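Local coordinates for protein HTH-type transcriptional activator AmpR (Citrobacter freundii, PDB 3KOS) that controls transcription of the AmpC beta-lactamase gene as a LysR-type regulator, the present chain being its effector-binding domain, at residues D60-Y65 and W183-Q188. Numbering follows the deposited sequence.
Sequences DYTIRY and WITRLQ
Tyr61 and Ile184 meet on one face of an antiparallel strand pair, where the CD1 methyl of Ile184 sits over the tyrosine ring, 3.8 Å from its centroid and displaced toward CD2. This CH-pi contact depends on both first torsions: Ile184 carries CG1 opposite its backbone N (chi1 -173°), which sends the longer branch toward the ring, while Tyr61 swings its ring to the side of its own N (chi1 -85°). Arg186 adds its aliphatic CB 3.9 Å from CE1 of Tyr61. Next along, Ile63 lays CG1 3.9 Å from CG1 of Ile184; beta-branched, apolar residues suit an extended backbone whose side chains enter a core.

The backbones are joined by two pairs of hydrogen bonds, Thr62 with Thr185 and Arg64 with Trp183; Thr185 N to Thr62 O is the shortest, at 2.8 Å. Beyond Tyr61 the strands part, and a water bridges Asp60 O and Leu187 N. A second water, beside the still directly bonded Thr62-Thr185 pair, links Thr62 OG1 to Thr185 O, giving that carbonyl another partner besides Thr62 N.

The other face is more polar. Arg64 bends at chi3 (-53°) and crosses Thr185 at nearly a right angle. Arginine suits this place because its aliphatic arm packs on a methyl, CD 3.7 Å from CG2 of Thr185, while its charged end reaches Trp70 in a cation-pi contact. Threonine offers both methyl and hydroxyl: the guanidinium edge faces Thr185 OG1, 3.1 Å from NH2.

Strand 61-66 is thus held between strands 12-19 and 181-187 in the mixed sheet of this periplasmic-binding-protein-like domain. Helix 194-209 covers the isoleucine face through Phe199 and Leu203; tyrosine suits this border, its ring packing on Ile184 while its hydroxyl hydrogen-bonds Ser200 of the helix.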
ATOM      1  N   ASP A  60     -15.786   9.873   9.682  1.00 11.77           N
ATOM      2  CA  ASP A  60     -16.816  10.781   9.171  1.00  9.13           C
ATOM      3  C   ASP A  60     -17.060  10.508   7.692  1.00 11.62           C
ATOM      4  O   ASP A  60     -18.197  10.278   7.268  1.00  9.53           O
ATOM      5  CB  ASP A  60     -16.397  12.238   9.400  1.00 12.94           C
ATOM      6  CG  ASP A  60     -16.342  12.590  10.871  1.00 14.92           C
ATOM      7  OD1 ASP A  60     -17.319  12.271  11.585  1.00 16.76           O
ATOM      8  OD2 ASP A  60     -15.335  13.169  11.320  1.00 14.86           O
ATOM      9  N   TYR A  61     -15.973  10.524   6.916  1.00 10.57           N
ATOM     10  CA  TYR A  61     -16.011  10.260   5.489  1.00  8.76           C
ATOM     11  C   TYR A  61     -15.059   9.121   5.129  1.00  8.55           C
ATOM     12  O   TYR A  61     -14.045   8.914   5.798  1.00  9.99           O
ATOM     13  CB  TYR A  61     -15.527  11.478   4.711  1.00  9.28           C
ATOM     14  CG  TYR A  61     -16.571  12.540   4.426  1.00  9.56           C
ATOM     15  CD1 TYR A  61     -17.849  12.201   3.994  1.00 12.34           C
ATOM     16  CD2 TYR A  61     -16.250  13.885   4.536  1.00 10.31           C
ATOM     17  CE1 TYR A  61     -18.792  13.189   3.703  1.00 13.23           C
ATOM     18  CE2 TYR A  61     -17.181  14.867   4.253  1.00 12.34           C
ATOM     19  CZ  TYR A  61     -18.446  14.513   3.842  1.00 13.82           C
ATOM     20  OH  TYR A  61     -19.354  15.516   3.559  1.00 14.98           O
ATOM     21  N   THR A  62     -15.378   8.430   4.043  1.00  7.63           N
ATOM     22  CA  THR A  62     -14.488   7.435   3.445  1.00  9.27           C
ATOM     23  C   THR A  62     -14.225   7.836   1.997  1.00 10.59           C
ATOM     24  O   THR A  62     -15.157   8.093   1.238  1.00 10.20           O
ATOM     25  CB  THR A  62     -15.156   6.057   3.432  1.00 14.15           C
ATOM     26  OG1 THR A  62     -15.526   5.694   4.767  1.00 13.30           O
ATOM     27  CG2 THR A  62     -14.211   5.000   2.858  1.00 11.82           C
ATOM     28  N   ILE A  63     -12.958   7.918   1.605  1.00  7.46           N
ATOM     29  CA  ILE A  63     -12.672   8.124   0.195  1.00  7.39           C
ATOM     30  C   ILE A  63     -12.270   6.769  -0.354  1.00  8.54           C
ATOM     31  O   ILE A  63     -11.424   6.101   0.224  1.00  7.20           O
ATOM     32  CB  ILE A  63     -11.594   9.177  -0.028  1.00  7.53           C
ATOM     33  CG1 ILE A  63     -12.145  10.557   0.392  1.00  7.16           C
ATOM     34  CG2 ILE A  63     -11.174   9.173  -1.495  1.00  7.88           C
ATOM     35  CD1 ILE A  63     -11.124  11.692   0.318  1.00  8.54           C
ATOM     36  N   ARG A  64     -12.915   6.355  -1.441  1.00  9.55           N
ATOM     37  CA  ARG A  64     -12.797   4.987  -1.913  1.00 11.29           C
ATOM     38  C   ARG A  64     -12.932   4.887  -3.425  1.00  9.45           C
ATOM     39  O   ARG A  64     -13.404   5.818  -4.089  1.00  9.71           O
ATOM     40  CB  ARG A  64     -13.885   4.133  -1.254  1.00 10.48           C
ATOM     41  CG  ARG A  64     -15.280   4.502  -1.697  1.00 12.47           C
ATOM     42  CD  ARG A  64     -16.289   4.237  -0.583  1.00 14.13           C
ATOM     43  NE  ARG A  64     -16.198   2.871  -0.085  1.00 19.38           N
ATOM     44  CZ  ARG A  64     -16.899   2.406   0.944  1.00 22.23           C
ATOM     45  NH1 ARG A  64     -16.753   1.145   1.338  1.00 15.99           N
ATOM     46  NH2 ARG A  64     -17.744   3.206   1.578  1.00 17.50           N
ATOM     47  N   TYR A  65     -12.536   3.735  -3.957  1.00  8.43           N
ATOM     48  CA  TYR A  65     -12.663   3.439  -5.374  1.00 10.47           C
ATOM     49  C   TYR A  65     -13.877   2.546  -5.564  1.00 10.96           C
ATOM     50  O   TYR A  65     -14.043   1.564  -4.842  1.00  9.54           O
ATOM     51  CB  TYR A  65     -11.417   2.684  -5.847  1.00 11.55           C
ATOM     52  CG  TYR A  65     -11.456   2.169  -7.277  1.00 12.17           C
ATOM     53  CD1 TYR A  65     -11.957   0.904  -7.565  1.00 13.09           C
ATOM     54  CD2 TYR A  65     -10.953   2.931  -8.328  1.00 11.01           C
ATOM     55  CE1 TYR A  65     -11.973   0.412  -8.862  1.00 15.53           C
ATOM     56  CE2 TYR A  65     -10.963   2.446  -9.637  1.00 11.81           C
ATOM     57  CZ  TYR A  65     -11.471   1.180  -9.888  1.00 13.24           C
ATOM     58  OH  TYR A  65     -11.491   0.682 -11.167  1.00 13.93           O
ATOM     59  N   TRP A 183     -14.723   8.183  -5.091  1.00  9.42           N
ATOM     60  CA  TRP A 183     -15.904   8.780  -4.466  1.00 11.09           C
ATOM     61  C   TRP A 183     -15.609   9.127  -3.022  1.00 11.09           C
ATOM     62  O   TRP A 183     -14.734   8.525  -2.392  1.00  8.98           O
ATOM     63  CB  TRP A 183     -17.053   7.768  -4.459  1.00 11.10           C
ATOM     64  CG  TRP A 183     -17.493   7.333  -5.806  1.00 14.18           C
ATOM     65  CD1 TRP A 183     -16.902   6.400  -6.607  1.00 12.95           C
ATOM     66  CD2 TRP A 183     -18.646   7.803  -6.517  1.00 14.08           C
ATOM     67  NE1 TRP A 183     -17.611   6.268  -7.781  1.00 15.41           N
ATOM     68  CE2 TRP A 183     -18.685   7.118  -7.749  1.00 15.98           C
ATOM     69  CE3 TRP A 183     -19.646   8.744  -6.232  1.00 17.90           C
ATOM     70  CZ2 TRP A 183     -19.687   7.336  -8.693  1.00 16.67           C
ATOM     71  CZ3 TRP A 183     -20.641   8.961  -7.173  1.00 17.82           C
ATOM     72  CH2 TRP A 183     -20.651   8.261  -8.388  1.00 17.96           C
ATOM     73  N   ILE A 184     -16.351  10.089  -2.485  1.00  9.29           N
ATOM     74  CA  ILE A 184     -16.340  10.305  -1.041  1.00  9.71           C
ATOM     75  C   ILE A 184     -17.715   9.895  -0.485  1.00  9.93           C
ATOM     76  O   ILE A 184     -18.744  10.259  -1.041  1.00 12.58           O
ATOM     77  CB  ILE A 184     -15.975  11.769  -0.673  1.00 10.35           C
ATOM     78  CG1 ILE A 184     -15.806  11.920   0.849  1.00 12.16           C
ATOM     79  CG2 ILE A 184     -16.992  12.757  -1.243  1.00 13.31           C
ATOM     80  CD1 ILE A 184     -15.058  13.199   1.278  1.00 10.81           C
ATOM     81  N   THR A 185     -17.730   9.120   0.587  1.00 10.43           N
ATOM     82  CA  THR A 185     -18.986   8.553   1.068  1.00 11.40           C
ATOM     83  C   THR A 185     -19.194   8.757   2.564  1.00 12.70           C
ATOM     84  O   THR A 185     -18.241   8.725   3.349  1.00 11.60           O
ATOM     85  CB  THR A 185     -19.126   7.041   0.697  1.00 14.61           C
ATOM     86  OG1 THR A 185     -18.212   6.244   1.464  1.00 11.51           O
ATOM     87  CG2 THR A 185     -18.848   6.833  -0.778  1.00 14.79           C
ATOM     88  N   ARG A 186     -20.453   8.983   2.937  1.00 13.31           N
ATOM     89  CA  ARG A 186     -20.862   9.114   4.330  1.00 12.02           C
ATOM     90  C   ARG A 186     -21.926   8.052   4.576  1.00 13.32           C
ATOM     91  O   ARG A 186     -22.860   7.915   3.786  1.00 14.61           O
ATOM     92  CB  ARG A 186     -21.467  10.518   4.552  1.00 13.62           C
ATOM     93  CG  ARG A 186     -22.092  10.751   5.913  1.00 16.50           C
ATOM     94  CD  ARG A 186     -22.863  12.091   5.965  1.00 16.19           C
ATOM     95  NE  ARG A 186     -23.946  12.155   4.981  1.00 17.28           N
ATOM     96  CZ  ARG A 186     -25.199  11.787   5.233  1.00 20.25           C
ATOM     97  NH1 ARG A 186     -25.529  11.340   6.436  1.00 19.60           N
ATOM     98  NH2 ARG A 186     -26.124  11.871   4.289  1.00 24.59           N
ATOM     99  N   LEU A 187     -21.787   7.279   5.643  1.00 15.31           N
ATOM    100  CA  LEU A 187     -22.877   6.378   6.021  1.00 18.15           C
ATOM    101  C   LEU A 187     -24.114   7.237   6.204  1.00 18.07           C
ATOM    102  O   LEU A 187     -24.039   8.299   6.808  1.00 18.54           O
ATOM    103  CB  LEU A 187     -22.563   5.658   7.330  1.00 17.29           C
ATOM    104  CG  LEU A 187     -21.533   4.535   7.242  1.00 22.24           C
ATOM    105  CD1 LEU A 187     -21.384   3.855   8.594  1.00 22.24           C
ATOM    106  CD2 LEU A 187     -21.955   3.534   6.173  1.00 21.91           C
ATOM    107  N   GLN A 188     -25.251   6.791   5.689  1.00 21.01           N
ATOM    108  CA  GLN A 188     -26.467   7.582   5.829  1.00 26.11           C
ATOM    109  C   GLN A 188     -26.805   7.837   7.291  1.00 22.94           C
ATOM    110  O   GLN A 188     -27.439   8.834   7.621  1.00 24.60           O
ATOM    111  CB  GLN A 188     -27.638   6.945   5.077  1.00 31.43           C
ATOM    112  CG  GLN A 188     -27.458   7.008   3.566  1.00 33.95           C
ATOM    113  CD  GLN A 188     -28.739   6.767   2.792  1.00 45.03           C
ATOM    114  OE1 GLN A 188     -29.563   5.923   3.165  1.00 47.05           O
ATOM    115  NE2 GLN A 188     -28.909   7.503   1.692  1.00 43.38           N
TER
HETATM  116  O   HOH W   1     -19.547   7.794   7.433  1.00 13.22           O
HETATM  117  O   HOH W   2     -18.080   6.776   5.421  1.00 12.50           O